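Local coordinates for protein aldo-keto reductase family 1 member C1 (Caenorhabditis elegans, PDB 1QWK) that probably reduces carbonyl compounds such as aldoses with NADPH, as a member of the aldo-keto reductase family built on a TIM-barrel fold, at residues Met16-Leu21 against Glu275-Ser280; Leu87-Leu92 against Glu125-Pro130; His114-Phe119 against Glu309-Ala314; Leu254-Ala259 against Glu284-Leu289. One frame throughout, in Å; residues are numbered along the deposited sequence.

Contact 1: residues Met16-Leu21 against Glu275-Ser280; sequences MPVIGL and EVFDFS
The ring of F277 reaches from the loop 275-280 into the notch between V18 and I19, and its outer edge, at CZ, is where the two segments meet. F277 CZ lies 3.8 Å from CG2 of V18 and 3.8 Å from CG2 of I19, so a single ring atom is shared by two methyls. Both methyls come to the edge of the ring, and that of I19 lies in the ring plane. V18 CG2 also leans on F277 CE1, whereas I19 CG2 reaches toward F277 CE2 at 4.1 Å; the two methyls thus straddle the para carbon. In I19, CG1 is turned anti to the backbone N (chi1 -180°), which puts CG2 between the backbone N and the carbonyl carbon, on the side of the ring. One face of the F277 phenyl is backed from within its own loop by V276, whose CG2 stands 4.1 Å above the ring plane, over the centre.

The close-packed part lies at the buried I19, which also touches Y43, and V18 continues the apolar patch onto L254 of helix 245-255. Toward the other end the contact opens out: F277 itself is exposed, and beyond it the chain of 278-280 turns away from 16-21. That outer loop is held by polar bonds instead, with K243 bridging D278 OD1 and the carbonyl of E275, while R251 takes the carbonyl of V276. An aromatic from the loop between helices 267-274 and 283-289 thus packs beside the link from hairpin to barrel, consistent with the N-terminal hairpin that caps one end of the barrel in aldo-keto reductases.

Contact 2: residues Leu87-Leu92 against Glu125-Pro130; sequences LAPGKL and EHIASP
Apolar contact between A88 and I127 is the apolar part of this meeting of a loop and a short strand. The CB methyl of A88 lies 4.0 Å from CD1 of I127, the end of its longer branch. That branch is extended, with CG1 anti to the carbonyl carbon (chi1 -65°) and CD1 anti along the chain (chi2 -178°), and the shorter branch is left to approach P89: I127 CG2 stands 4.4 Å from CD of the proline ring. This second touch is loose, and both P89 and I127 lie toward the surface, whereas A88 is buried.

Mixed contact comes next. The hydroxyl of S129 passes beside the P89 ring, OG being 3.9 Å from CG and at nearly the same range from CD, so the oxygen lies against ring carbons without bonding to them.

Polar contact is carried by one water. It donates to the carbonyl O of L87 at 2.8 Å and is hydrogen-bonded to OG of S129 at 2.8 Å, a bridge across the segments that pairs a backbone carbonyl with the serine hydroxyl. Within the loop 87-92, the bond from K91 N to A88 O at 2.9 Å tightens the bend, and Q137 of helix 131-143 reinforces it by binding both A88 O and L92 N. On the other side, A128 centres an inverse gamma turn, and backbone bonds join I127 to A118.

The direct touches are thus apolar or carbon-to-hydroxyl, and the polar link from L87 O to S129 OG runs through one water, which implies a seam joined without a direct bond between the segments.

Contact 3: residues His114-Phe119 against Glu309-Ala314; sequences HMPAAF and EDAFAA
P116 presses the CG corner of its ring against the carbonyl O of E309, at 3.4 Å. P116 CG also meets the methyl of A311, CB, at 4.0 Å, so the corner touches a carbonyl oxygen and an alanine methyl together. Returning contact comes from E309, whose CB lies 3.7 Å from the carbonyl O of P116; each residue therefore offers a carbonyl to the aliphatic carbons of the other. A117 adds a lighter touch, its CB standing 4.2 Å from E309 O. That oxygen is not left to carbon alone, since Q159 NE2 binds it.

The carboxylate of E309 takes no part in this overlap. Its chain bends at chi2 (-76°) and carries the acid group away from P116, toward a salt bridge with R162 and the backbone N of V131, the first residue of a helix. Such partners would be expected to favour the charged form of the carboxylate.

The shape of 309-314 is set from within. D310 OD1 accepts from F312 N at 3.0 Å, the N-H arriving 59° out of the carboxylate plane, an Asx turn. A type I beta turn over D310-A313 surrounds it, closed by A313 N to D310 O at 3.2 Å, and D310 also pairs with R316.

All four touching residues are buried. H114, which begins the first segment, is predicted to bind substrate. The C-terminal tail packs on the loop that follows barrel strand 110-113, a placement typical of the catalytic end of the aldo-keto reductase barrel.

Contact 4: residues Leu254-Ala259 against Glu284-Leu289; sequences LDRGCA and EDIAKL
Two torsions of I286 bring the contact about: chi1 of -65° puts CG1 anti to the carbonyl carbon, and chi2 of 177° extends CD1 straight beyond it, so the side chain reaches out from helix 283-289 toward the end of helix 245-255. CG2, the other branch, is turned toward R256. I286 CD1 ends 3.9 Å from D255 O and 4.2 Å from D255 CB, and thus rests on the backbone and root of the aspartate. The second branch meets the arginine, where I286 CG2 stands 4.2 Å from R256 CD, and the two side chains cross at a slant.

R256 presents only its aliphatic part here. Its chain is bent at chi2 and again at chi3 (-51°), which folds the guanidinium back toward the carbonyl of P183, to which NH1 is hydrogen-bonded. The carboxylate of D255 likewise faces other partners: OD2 receives the backbone N of L281 and forms a salt bridge with R251. With both charged ends engaged by these partners, I286 meets carbon and one carbonyl oxygen, and the contact is loose and lies at the surface.

The backbone of 254-257 provides the platform. G257 has positive phi and closes a Schellman motif, its N bonded to L254 O at 2.9 Å, which turns the chain out of the helix toward C258 and strand 259-261.

Among its neighbours, I286 also touches Y252, while L289 packs on V248 and on helix 232-241; helix 283-289 thereby packs against helices 245-255 and 232-241, the former leading into the last barrel strand, 259-261.

In the fold
From the N terminus, residues 16-21 leave the hairpin for the first barrel strand and open contact 1, which closes only at 275-280, after the last barrel strand and helix 267-274. Contact 2 sits wholly within that span, joining the loop after strand 77-82 to 125-130. Before contact 2 closes, 114-119 opens contact 3, so the two cross; they touch where strands 118-119 and 126-127 pair. Contact 3 closes last, at 309-314; it also crosses contact 1, and it encloses contact 4, which links helices 245-255 and 283-289 and crosses contact 1. Contacts 1 and 4 touch; contacts 1 and 2 lie on opposite sides of the chain's centre.

Contact 1: residues Met16-Leu21 against Glu275-Ser280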
# COMPACT_ATOMS: atom_id res chain seq x y z
N MET A 16 9.44 -1.99 9.65
CA MET A 16 8.35 -1.31 8.96
C MET A 16 7.03 -1.46 9.71
O MET A 16 6.55 -2.58 9.92
CB MET A 16 8.19 -1.86 7.54
CG MET A 16 7.01 -1.27 6.76
SD MET A 16 6.86 -1.95 5.09
CE MET A 16 6.18 -3.58 5.44
N PRO A 17 6.41 -0.35 10.14
CA PRO A 17 5.14 -0.41 10.87
C PRO A 17 4.12 -1.25 10.09
O PRO A 17 4.00 -1.11 8.88
CB PRO A 17 4.72 1.05 10.98
CG PRO A 17 6.06 1.77 11.06
CD PRO A 17 6.87 1.05 10.00
N VAL A 18 3.39 -2.10 10.80
CA VAL A 18 2.40 -2.99 10.20
C VAL A 18 1.16 -2.29 9.66
O VAL A 18 0.44 -2.85 8.83
CB VAL A 18 1.95 -4.09 11.19
CG1 VAL A 18 3.14 -4.93 11.61
CG2 VAL A 18 1.28 -3.45 12.40
N ILE A 19 0.90 -1.08 10.13
CA ILE A 19 -0.25 -0.33 9.65
C ILE A 19 0.19 1.07 9.27
O ILE A 19 0.99 1.70 9.97
CB ILE A 19 -1.39 -0.27 10.71
CG1 ILE A 19 -2.58 0.53 10.16
CG2 ILE A 19 -0.87 0.34 12.01
CD1 ILE A 19 -3.83 0.44 11.03
N GLY A 20 -0.29 1.55 8.14
CA GLY A 20 0.08 2.87 7.70
C GLY A 20 -1.09 3.57 7.06
O GLY A 20 -2.13 2.96 6.79
N LEU A 21 -0.93 4.86 6.81
CA LEU A 21 -1.97 5.64 6.17
C LEU A 21 -1.74 5.60 4.67
O LEU A 21 -0.68 5.99 4.18
CB LEU A 21 -1.93 7.09 6.66
CG LEU A 21 -2.97 8.04 6.07
CD1 LEU A 21 -4.36 7.65 6.55
CD2 LEU A 21 -2.64 9.47 6.48
N GLU A 275 -7.76 0.72 15.53
CA GLU A 275 -8.17 -0.11 16.66
C GLU A 275 -8.29 -1.58 16.29
O GLU A 275 -9.36 -2.17 16.38
CB GLU A 275 -9.50 0.39 17.22
CG GLU A 275 -9.44 1.83 17.69
CD GLU A 275 -8.43 2.03 18.80
OE1 GLU A 275 -8.61 1.43 19.89
OE2 GLU A 275 -7.46 2.79 18.60
N VAL A 276 -7.17 -2.18 15.91
CA VAL A 276 -7.17 -3.58 15.51
C VAL A 276 -6.09 -4.38 16.24
O VAL A 276 -5.71 -5.46 15.80
CB VAL A 276 -6.95 -3.71 13.99
CG1 VAL A 276 -8.09 -3.03 13.24
CG2 VAL A 276 -5.62 -3.08 13.61
N PHE A 277 -5.62 -3.84 17.37
CA PHE A 277 -4.57 -4.52 18.13
C PHE A 277 -5.03 -5.10 19.47
O PHE A 277 -4.20 -5.51 20.28
CB PHE A 277 -3.41 -3.55 18.35
CG PHE A 277 -2.75 -3.11 17.07
CD1 PHE A 277 -2.00 -4.01 16.31
CD2 PHE A 277 -2.90 -1.81 16.60
CE1 PHE A 277 -1.41 -3.63 15.11
CE2 PHE A 277 -2.31 -1.41 15.40
CZ PHE A 277 -1.56 -2.32 14.65
N ASP A 278 -6.34 -5.16 19.68
CA ASP A 278 -6.88 -5.70 20.92
C ASP A 278 -7.45 -7.10 20.73
O ASP A 278 -8.14 -7.62 21.61
CB ASP A 278 -7.96 -4.76 21.46
CG ASP A 278 -9.13 -4.63 20.52
OD1 ASP A 278 -8.96 -4.89 19.31
OD2 ASP A 278 -10.23 -4.25 20.99
N PHE A 279 -7.16 -7.72 19.59
CA PHE A 279 -7.62 -9.07 19.29
C PHE A 279 -6.79 -9.64 18.15
O PHE A 279 -5.99 -8.94 17.55
CB PHE A 279 -9.11 -9.07 18.92
CG PHE A 279 -9.41 -8.56 17.53
CD1 PHE A 279 -10.12 -9.36 16.63
CD2 PHE A 279 -9.06 -7.27 17.14
CE1 PHE A 279 -10.46 -8.88 15.35
CE2 PHE A 279 -9.39 -6.78 15.87
CZ PHE A 279 -10.10 -7.59 14.98
N SER A 280 -6.98 -10.93 17.86
CA SER A 280 -6.27 -11.59 16.78
C SER A 280 -7.10 -12.74 16.24
O SER A 280 -7.99 -13.26 16.92
CB SER A 280 -4.91 -12.13 17.26
OG SER A 280 -5.09 -13.19 18.18

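Contact 2: residues Leu87-Leu92 against Glu125-Pro130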
# COMPACT_ATOMS: atom_id res chain seq x y z
N LEU A 87 10.66 5.07 -14.21
CA LEU A 87 11.25 3.73 -14.27
C LEU A 87 12.19 3.57 -15.46
O LEU A 87 12.99 2.63 -15.50
CB LEU A 87 10.15 2.68 -14.38
CG LEU A 87 9.12 2.65 -13.25
CD1 LEU A 87 8.03 1.64 -13.58
CD2 LEU A 87 9.81 2.30 -11.94
N ALA A 88 12.07 4.47 -16.42
CA ALA A 88 12.90 4.44 -17.63
C ALA A 88 14.39 4.54 -17.31
O ALA A 88 14.78 5.11 -16.29
CB ALA A 88 12.49 5.57 -18.56
N PRO A 89 15.24 4.00 -18.20
CA PRO A 89 16.69 4.03 -18.01
C PRO A 89 17.24 5.40 -17.59
O PRO A 89 16.98 6.41 -18.24
CB PRO A 89 17.22 3.59 -19.37
CG PRO A 89 16.17 2.61 -19.81
CD PRO A 89 14.89 3.34 -19.47
N GLY A 90 17.97 5.40 -16.48
CA GLY A 90 18.58 6.62 -15.96
C GLY A 90 17.65 7.69 -15.41
O GLY A 90 18.09 8.80 -15.13
N LYS A 91 16.37 7.36 -15.24
CA LYS A 91 15.41 8.34 -14.74
C LYS A 91 15.01 8.19 -13.27
O LYS A 91 14.41 9.10 -12.70
CB LYS A 91 14.13 8.30 -15.59
CG LYS A 91 14.36 8.52 -17.09
CD LYS A 91 14.94 9.88 -17.39
CE LYS A 91 15.09 10.09 -18.89
NZ LYS A 91 15.71 11.40 -19.23
N LEU A 92 15.34 7.06 -12.66
CA LEU A 92 14.95 6.82 -11.27
C LEU A 92 15.53 7.77 -10.22
O LEU A 92 14.79 8.32 -9.40
CB LEU A 92 15.27 5.38 -10.87
CG LEU A 92 14.57 4.94 -9.57
CD1 LEU A 92 13.06 4.90 -9.80
CD2 LEU A 92 15.08 3.58 -9.15
N GLU A 125 3.43 6.15 -25.09
CA GLU A 125 4.30 5.14 -25.67
C GLU A 125 4.90 4.22 -24.61
O GLU A 125 5.26 4.66 -23.52
CB GLU A 125 5.43 5.79 -26.47
CG GLU A 125 4.96 6.41 -27.79
CD GLU A 125 6.04 7.20 -28.49
OE1 GLU A 125 7.23 6.84 -28.36
OE2 GLU A 125 5.70 8.17 -29.20
N HIS A 126 4.97 2.94 -24.94
CA HIS A 126 5.55 1.95 -24.03
C HIS A 126 7.07 2.01 -24.14
O HIS A 126 7.61 2.28 -25.21
CB HIS A 126 5.10 0.54 -24.41
CG HIS A 126 3.62 0.32 -24.32
ND1 HIS A 126 2.99 -0.73 -24.96
CD2 HIS A 126 2.66 0.99 -23.65
CE1 HIS A 126 1.70 -0.69 -24.68
NE2 HIS A 126 1.47 0.34 -23.88
N ILE A 127 7.75 1.78 -23.02
CA ILE A 127 9.20 1.72 -23.03
C ILE A 127 9.49 0.31 -22.54
O ILE A 127 9.25 -0.02 -21.38
CB ILE A 127 9.84 2.76 -22.09
CG1 ILE A 127 9.54 4.17 -22.59
CG2 ILE A 127 11.35 2.55 -22.03
CD1 ILE A 127 10.17 5.28 -21.76
N ALA A 128 9.98 -0.52 -23.45
CA ALA A 128 10.27 -1.91 -23.16
C ALA A 128 11.54 -2.14 -22.36
O ALA A 128 12.45 -2.83 -22.82
CB ALA A 128 10.33 -2.71 -24.46
N SER A 129 11.60 -1.56 -21.17
CA SER A 129 12.76 -1.72 -20.30
C SER A 129 12.49 -2.91 -19.39
O SER A 129 11.59 -2.87 -18.55
CB SER A 129 12.97 -0.46 -19.47
OG SER A 129 14.19 -0.55 -18.73
N PRO A 130 13.26 -4.00 -19.55
CA PRO A 130 13.05 -5.18 -18.70
C PRO A 130 13.12 -4.86 -17.21
O PRO A 130 13.85 -3.96 -16.80
CB PRO A 130 14.15 -6.13 -19.16
CG PRO A 130 15.25 -5.20 -19.58
CD PRO A 130 14.49 -4.14 -20.34
O HOH W 1 14.94 0.95 -16.48

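Contact 3: residues His114-Phe119 against Glu309-Ala314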
# COMPACT_ATOMS: atom_id res chain seq x y z
N HIS A 114 6.29 1.69 -8.66
CA HIS A 114 4.82 1.67 -8.57
C HIS A 114 4.20 0.62 -9.49
O HIS A 114 3.13 0.09 -9.21
CB HIS A 114 4.27 3.05 -8.93
CG HIS A 114 2.97 3.39 -8.27
ND1 HIS A 114 2.00 2.46 -7.99
CD2 HIS A 114 2.47 4.59 -7.89
CE1 HIS A 114 0.95 3.07 -7.46
NE2 HIS A 114 1.21 4.36 -7.39
N MET A 115 4.90 0.34 -10.58
CA MET A 115 4.47 -0.64 -11.57
C MET A 115 5.74 -1.26 -12.15
O MET A 115 6.84 -0.81 -11.88
CB MET A 115 3.72 0.03 -12.73
CG MET A 115 2.45 0.79 -12.36
SD MET A 115 1.06 -0.32 -12.03
CE MET A 115 0.07 0.70 -10.92
N PRO A 116 5.59 -2.33 -12.94
CA PRO A 116 6.75 -2.98 -13.56
C PRO A 116 6.95 -2.49 -15.00
O PRO A 116 7.98 -2.77 -15.62
CB PRO A 116 6.38 -4.46 -13.51
CG PRO A 116 4.90 -4.41 -13.76
CD PRO A 116 4.44 -3.26 -12.89
N ALA A 117 5.97 -1.76 -15.50
CA ALA A 117 5.97 -1.26 -16.88
C ALA A 117 6.32 0.21 -17.09
O ALA A 117 5.60 1.09 -16.62
CB ALA A 117 4.61 -1.55 -17.51
N ALA A 118 7.40 0.47 -17.81
CA ALA A 118 7.85 1.83 -18.08
C ALA A 118 7.11 2.47 -19.27
O ALA A 118 6.77 1.80 -20.24
CB ALA A 118 9.36 1.85 -18.34
N PHE A 119 6.88 3.78 -19.16
CA PHE A 119 6.20 4.57 -20.19
C PHE A 119 6.93 5.89 -20.36
O PHE A 119 7.80 6.24 -19.56
CB PHE A 119 4.76 4.89 -19.76
CG PHE A 119 3.78 3.75 -19.92
CD1 PHE A 119 2.82 3.77 -20.93
CD2 PHE A 119 3.79 2.69 -19.03
CE1 PHE A 119 1.88 2.75 -21.04
CE2 PHE A 119 2.85 1.66 -19.14
CZ PHE A 119 1.89 1.70 -20.14
N GLU A 309 5.94 -5.84 -20.22
CA GLU A 309 6.06 -6.16 -18.81
C GLU A 309 4.73 -6.02 -18.05
O GLU A 309 4.71 -5.70 -16.87
CB GLU A 309 7.15 -5.30 -18.15
CG GLU A 309 8.57 -5.59 -18.65
CD GLU A 309 9.17 -6.87 -18.09
OE1 GLU A 309 8.43 -7.72 -17.54
OE2 GLU A 309 10.41 -7.05 -18.20
N ASP A 310 3.63 -6.26 -18.76
CA ASP A 310 2.31 -6.20 -18.12
C ASP A 310 2.27 -7.37 -17.14
O ASP A 310 2.25 -8.53 -17.54
CB ASP A 310 1.21 -6.35 -19.18
CG ASP A 310 -0.18 -6.44 -18.57
OD1 ASP A 310 -0.31 -6.23 -17.34
OD2 ASP A 310 -1.14 -6.70 -19.32
N ALA A 311 2.25 -7.05 -15.85
CA ALA A 311 2.23 -8.08 -14.80
C ALA A 311 1.03 -9.02 -14.83
O ALA A 311 1.11 -10.16 -14.39
CB ALA A 311 2.33 -7.42 -13.42
N PHE A 312 -0.10 -8.52 -15.35
CA PHE A 312 -1.33 -9.31 -15.39
C PHE A 312 -1.71 -9.71 -16.82
O PHE A 312 -2.88 -9.99 -17.10
CB PHE A 312 -2.49 -8.51 -14.77
CG PHE A 312 -2.12 -7.79 -13.49
CD1 PHE A 312 -1.30 -8.39 -12.53
CD2 PHE A 312 -2.62 -6.51 -13.23
CE1 PHE A 312 -0.99 -7.73 -11.34
CE2 PHE A 312 -2.32 -5.84 -12.04
CZ PHE A 312 -1.50 -6.45 -11.10
N ALA A 313 -0.72 -9.75 -17.71
CA ALA A 313 -0.94 -10.10 -19.11
C ALA A 313 -1.85 -11.32 -19.32
O ALA A 313 -2.69 -11.32 -20.22
CB ALA A 313 0.40 -10.32 -19.81
N ALA A 314 -1.67 -12.34 -18.49
CA ALA A 314 -2.45 -13.57 -18.61
C ALA A 314 -3.94 -13.42 -18.31
O ALA A 314 -4.73 -14.29 -18.66
CB ALA A 314 -1.85 -14.64 -17.70

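Contact 4: residues Leu254-Ala259 against Glu284-Leu289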
# COMPACT_ATOMS: atom_id res chain seq x y z
N LEU A 254 -3.62 -8.64 8.50
CA LEU A 254 -2.50 -8.63 9.43
C LEU A 254 -2.11 -10.05 9.83
O LEU A 254 -0.94 -10.41 9.84
CB LEU A 254 -2.84 -7.82 10.68
CG LEU A 254 -2.81 -6.31 10.52
CD1 LEU A 254 -3.35 -5.64 11.77
CD2 LEU A 254 -1.37 -5.86 10.25
N ASP A 255 -3.11 -10.87 10.16
CA ASP A 255 -2.81 -12.22 10.57
C ASP A 255 -2.44 -13.16 9.42
O ASP A 255 -2.03 -14.30 9.65
CB ASP A 255 -3.95 -12.76 11.43
CG ASP A 255 -3.97 -12.12 12.81
OD1 ASP A 255 -2.87 -11.86 13.34
OD2 ASP A 255 -5.05 -11.87 13.38
N ARG A 256 -2.56 -12.66 8.19
CA ARG A 256 -2.16 -13.42 7.00
C ARG A 256 -0.64 -13.18 6.88
O ARG A 256 0.05 -13.82 6.08
CB ARG A 256 -2.85 -12.88 5.74
CG ARG A 256 -4.29 -13.35 5.49
CD ARG A 256 -4.36 -14.79 4.98
NE ARG A 256 -3.48 -15.02 3.83
CZ ARG A 256 -3.67 -14.52 2.61
NH1 ARG A 256 -4.71 -13.75 2.35
NH2 ARG A 256 -2.78 -14.76 1.66
N GLY A 257 -0.14 -12.24 7.69
CA GLY A 257 1.28 -11.91 7.69
C GLY A 257 1.64 -10.73 6.83
O GLY A 257 2.78 -10.63 6.35
N CYS A 258 0.70 -9.81 6.63
CA CYS A 258 0.94 -8.64 5.79
C CYS A 258 0.84 -7.33 6.54
O CYS A 258 0.28 -7.26 7.63
CB CYS A 258 -0.08 -8.58 4.65
SG CYS A 258 -0.19 -10.05 3.63
N ALA A 259 1.40 -6.28 5.94
CA ALA A 259 1.29 -4.95 6.51
C ALA A 259 0.05 -4.42 5.78
O ALA A 259 -0.30 -4.94 4.71
CB ALA A 259 2.51 -4.10 6.16
N GLU A 284 -8.24 -21.07 12.27
CA GLU A 284 -9.62 -21.50 12.08
C GLU A 284 -10.48 -20.31 11.65
O GLU A 284 -11.30 -20.42 10.73
CB GLU A 284 -10.19 -22.08 13.37
CG GLU A 284 -11.60 -22.63 13.22
CD GLU A 284 -12.25 -22.97 14.55
OE1 GLU A 284 -12.49 -22.03 15.34
OE2 GLU A 284 -12.52 -24.16 14.80
N ASP A 285 -10.28 -19.17 12.32
CA ASP A 285 -11.03 -17.95 12.00
C ASP A 285 -10.76 -17.53 10.56
O ASP A 285 -11.67 -17.16 9.82
CB ASP A 285 -10.63 -16.79 12.92
CG ASP A 285 -11.02 -17.02 14.37
OD1 ASP A 285 -12.08 -17.62 14.62
OD2 ASP A 285 -10.26 -16.57 15.26
N ILE A 286 -9.48 -17.56 10.17
CA ILE A 286 -9.08 -17.18 8.82
C ILE A 286 -9.74 -18.10 7.79
O ILE A 286 -10.29 -17.63 6.78
CB ILE A 286 -7.54 -17.24 8.66
CG1 ILE A 286 -6.88 -16.20 9.56
CG2 ILE A 286 -7.15 -16.98 7.21
CD1 ILE A 286 -5.37 -16.22 9.53
N ALA A 287 -9.69 -19.40 8.05
CA ALA A 287 -10.29 -20.38 7.14
C ALA A 287 -11.78 -20.13 6.98
O ALA A 287 -12.32 -20.21 5.87
CB ALA A 287 -10.04 -21.80 7.66
N LYS A 288 -12.45 -19.84 8.09
CA LYS A 288 -13.89 -19.58 8.05
C LYS A 288 -14.19 -18.36 7.18
O LYS A 288 -15.12 -18.38 6.37
CB LYS A 288 -14.42 -19.34 9.47
CG LYS A 288 -15.93 -19.17 9.53
CD LYS A 288 -16.63 -20.43 9.05
CE LYS A 288 -18.14 -20.34 9.23
NZ LYS A 288 -18.80 -21.61 8.84
N LEU A 289 -13.41 -17.30 7.33
CA LEU A 289 -13.63 -16.10 6.54
C LEU A 289 -13.40 -16.34 5.05
O LEU A 289 -14.01 -15.69 4.22
CB LEU A 289 -12.72 -14.96 7.01
CG LEU A 289 -12.96 -14.38 8.40
CD1 LEU A 289 -11.95 -13.28 8.66
CD2 LEU A 289 -14.38 -13.84 8.53